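Local coordinates for protein cellulase (Clostridium cellulovorans, PDB 6UI3) that probably cleaves internal beta-1,4 linkages of cellulose and related plant polysaccharides, this chain being the family 5 glycoside hydrolase domain of a longer protein, at residues A[4-8]-A[93-97]. Numbering follows the deposited sequence.
Sequences DYTHP and NYALA. With EDO (1,2-ethanediol), chain B.
The extended N-terminal segment of this TIM-barrel domain construct, residues 4-8, lies on the C-terminal part of the outer helix 82-96, where Tyr5 docks beside Asn93 and Ala97. With CG anti to the backbone N (chi1 171°), the tyrosine ring is swung so that its hydroxyl meets Asn93 and its carbon CE2 meets Ala97. Tyr5 OH donates a hydrogen bond of 2.8 Å to Asn93 OD1. The C=O...donor angle is 124°. OH sits tilted 34° from the carbonyl plane. Asparagine suits this place because its two ends do different work: OD1 receives the phenol, while ND2 hydrogen-bonds to Tyr141 OH, which should fix the rotation of the amide. Asn93 OD1 also touches His7 CB at 3.3 Å. Ala97, four residues on, whose N bonds to Asn93 O, has just a methyl, small enough for the ring to come close: Ala97 CB approaches Tyr5 CE2 obliquely at 3.5 Å. Farther along the segment, the ring of Pro8 rests on Leu96, where Pro8 CD lies 3.9 Å from Leu96 CB, and the restricted phi of proline favours the extended backbone. The imidazole of His7 turns away from the helix, stacks on Tyr141 and hydrogen-bonds through NE2 to Asp140 OD1, while the backbone of Pro8 bonds to that of Ser142. Ethanediol, probably from the crystallisation liquor, makes a weak hydrogen bond from O2 to Ala97 O. The start of the construct is thus laid against the outer helical layer of an eight-stranded (beta/alpha)8 barrel, the fold of family 5 glycoside hydrolases.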
ATOM      1  N   ASP A   4     -15.527   8.063 -24.386  1.00 41.03           N
ATOM      2  CA  ASP A   4     -14.358   8.654 -25.029  1.00 39.81           C
ATOM      3  C   ASP A   4     -13.065   8.202 -24.343  1.00 34.80           C
ATOM      4  O   ASP A   4     -12.056   7.956 -25.008  1.00 37.56           O
ATOM      5  CB  ASP A   4     -14.465  10.174 -25.023  1.00 40.14           C
ATOM      6  N   TYR A   5     -13.097   8.085 -23.016  1.00 45.94           N
ATOM      7  CA  TYR A   5     -11.907   7.676 -22.281  1.00 36.17           C
ATOM      8  C   TYR A   5     -11.579   6.217 -22.574  1.00 32.82           C
ATOM      9  O   TYR A   5     -12.464   5.355 -22.578  1.00 33.86           O
ATOM     10  CB  TYR A   5     -12.111   7.861 -20.776  1.00 31.14           C
ATOM     11  CG  TYR A   5     -10.992   7.264 -19.936  1.00 26.27           C
ATOM     12  CD1 TYR A   5     -11.146   6.034 -19.308  1.00 23.97           C
ATOM     13  CD2 TYR A   5      -9.775   7.923 -19.785  1.00 24.29           C
ATOM     14  CE1 TYR A   5     -10.130   5.483 -18.551  1.00 21.35           C
ATOM     15  CE2 TYR A   5      -8.751   7.382 -19.036  1.00 22.20           C
ATOM     16  CZ  TYR A   5      -8.931   6.162 -18.411  1.00 19.78           C
ATOM     17  OH  TYR A   5      -7.916   5.632 -17.673  1.00 18.69           O
ATOM     18  N   THR A   6     -10.303   5.944 -22.823  1.00 26.80           N
ATOM     19  CA  THR A   6      -9.779   4.587 -22.867  1.00 23.84           C
ATOM     20  C   THR A   6      -8.573   4.525 -21.946  1.00 21.04           C
ATOM     21  O   THR A   6      -7.837   5.505 -21.785  1.00 20.25           O
ATOM     22  CB  THR A   6      -9.394   4.166 -24.289  1.00 25.81           C
ATOM     23  OG1 THR A   6      -8.385   5.045 -24.796  1.00 28.24           O
ATOM     24  CG2 THR A   6     -10.612   4.212 -25.203  1.00 28.49           C
ATOM     25  N   HIS A   7      -8.371   3.371 -21.325  1.00 19.07           N
ATOM     26  CA  HIS A   7      -7.305   3.271 -20.352  1.00 17.40           C
ATOM     27  C   HIS A   7      -5.946   3.438 -21.028  1.00 14.39           C
ATOM     28  O   HIS A   7      -5.754   3.035 -22.178  1.00 15.55           O
ATOM     29  CB  HIS A   7      -7.384   1.952 -19.585  1.00 15.96           C
ATOM     30  CG  HIS A   7      -7.124   0.731 -20.411  1.00 16.08           C
ATOM     31  ND1 HIS A   7      -8.133  -0.065 -20.905  1.00 18.26           N
ATOM     32  CD2 HIS A   7      -5.962   0.125 -20.757  1.00 15.73           C
ATOM     33  CE1 HIS A   7      -7.605  -1.086 -21.561  1.00 18.90           C
ATOM     34  NE2 HIS A   7      -6.289  -1.000 -21.470  1.00 17.17           N
ATOM     35  N   PRO A   8      -4.984   4.040 -20.335  1.00 13.68           N
ATOM     36  CA  PRO A   8      -3.665   4.225 -20.940  1.00 13.90           C
ATOM     37  C   PRO A   8      -2.911   2.911 -21.035  1.00 13.87           C
ATOM     38  O   PRO A   8      -3.086   1.996 -20.216  1.00 13.41           O
ATOM     39  CB  PRO A   8      -2.970   5.192 -19.976  1.00 14.13           C
ATOM     40  CG  PRO A   8      -3.594   4.898 -18.667  1.00 14.19           C
ATOM     41  CD  PRO A   8      -5.037   4.599 -18.972  1.00 14.37           C
ATOM     42  N   ASN A  93      -9.117   3.072 -13.043  1.00  9.41           N
ATOM     43  CA  ASN A  93      -9.213   4.102 -14.068  1.00  9.44           C
ATOM     44  C   ASN A  93      -9.616   5.465 -13.530  1.00  9.48           C
ATOM     45  O   ASN A  93      -9.338   6.462 -14.197  1.00 10.32           O
ATOM     46  CB  ASN A  93     -10.096   3.601 -15.199  1.00  9.96           C
ATOM     47  CG  ASN A  93      -9.334   2.696 -16.139  1.00 12.75           C
ATOM     48  OD1 ASN A  93      -8.289   3.078 -16.652  1.00 15.20           O
ATOM     49  ND2 ASN A  93      -9.841   1.509 -16.372  1.00 14.53           N
ATOM     50  N   TYR A  94     -10.237   5.555 -12.351  1.00  9.56           N
ATOM     51  CA  TYR A  94     -10.418   6.872 -11.747  1.00  9.60           C
ATOM     52  C   TYR A  94      -9.063   7.531 -11.505  1.00  9.55           C
ATOM     53  O   TYR A  94      -8.915   8.752 -11.645  1.00 11.17           O
ATOM     54  CB  TYR A  94     -11.158   6.778 -10.413  1.00  9.60           C
ATOM     55  CG  TYR A  94     -12.586   6.266 -10.433  1.00 10.03           C
ATOM     56  CD1 TYR A  94     -13.373   6.315 -11.574  1.00 10.30           C
ATOM     57  CD2 TYR A  94     -13.155   5.744  -9.271  1.00  9.35           C
ATOM     58  CE1 TYR A  94     -14.693   5.840 -11.559  1.00 10.77           C
ATOM     59  CE2 TYR A  94     -14.457   5.269  -9.246  1.00  9.37           C
ATOM     60  CZ  TYR A  94     -15.214   5.314 -10.388  1.00  9.95           C
ATOM     61  OH  TYR A  94     -16.517   4.844 -10.375  1.00 11.20           O
ATOM     62  N   ALA A  95      -8.065   6.728 -11.112  1.00  9.26           N
ATOM     63  CA  ALA A  95      -6.714   7.232 -10.899  1.00  9.28           C
ATOM     64  C   ALA A  95      -5.997   7.454 -12.221  1.00  9.43           C
ATOM     65  O   ALA A  95      -5.431   8.522 -12.457  1.00  9.89           O
ATOM     66  CB  ALA A  95      -5.916   6.251 -10.041  1.00  9.65           C
ATOM     67  N   LEU A  96      -6.024   6.459 -13.103  1.00  9.21           N
ATOM     68  CA  LEU A  96      -5.248   6.578 -14.327  1.00 10.41           C
ATOM     69  C   LEU A  96      -5.771   7.700 -15.223  1.00 12.41           C
ATOM     70  O   LEU A  96      -4.983   8.330 -15.936  1.00 13.02           O
ATOM     71  CB  LEU A  96      -5.236   5.259 -15.097  1.00 11.27           C
ATOM     72  CG  LEU A  96      -4.590   4.054 -14.419  1.00 12.44           C
ATOM     73  CD1 LEU A  96      -4.638   2.829 -15.317  1.00 12.46           C
ATOM     74  CD2 LEU A  96      -3.154   4.359 -13.993  1.00 14.24           C
ATOM     75  N   ALA A  97      -7.088   7.966 -15.208  1.00 11.46           N
ATOM     76  CA  ALA A  97      -7.644   9.055 -16.009  1.00 12.55           C
ATOM     77  C   ALA A  97      -7.166  10.411 -15.515  1.00 12.69           C
ATOM     78  O   ALA A  97      -7.219  11.389 -16.270  1.00 14.08           O
ATOM     79  CB  ALA A  97      -9.175   9.002 -16.007  1.00 13.93           C
TER
HETATM   80  C1  EDO B 401      -5.227  15.731 -14.980  1.00 45.93           C
HETATM   81  O1  EDO B 401      -6.209  15.143 -14.115  1.00 41.46           O
HETATM   82  C2  EDO B 401      -4.330  14.668 -15.616  1.00 47.06           C
HETATM   83  O2  EDO B 401      -5.073  13.847 -16.527  1.00 47.17           O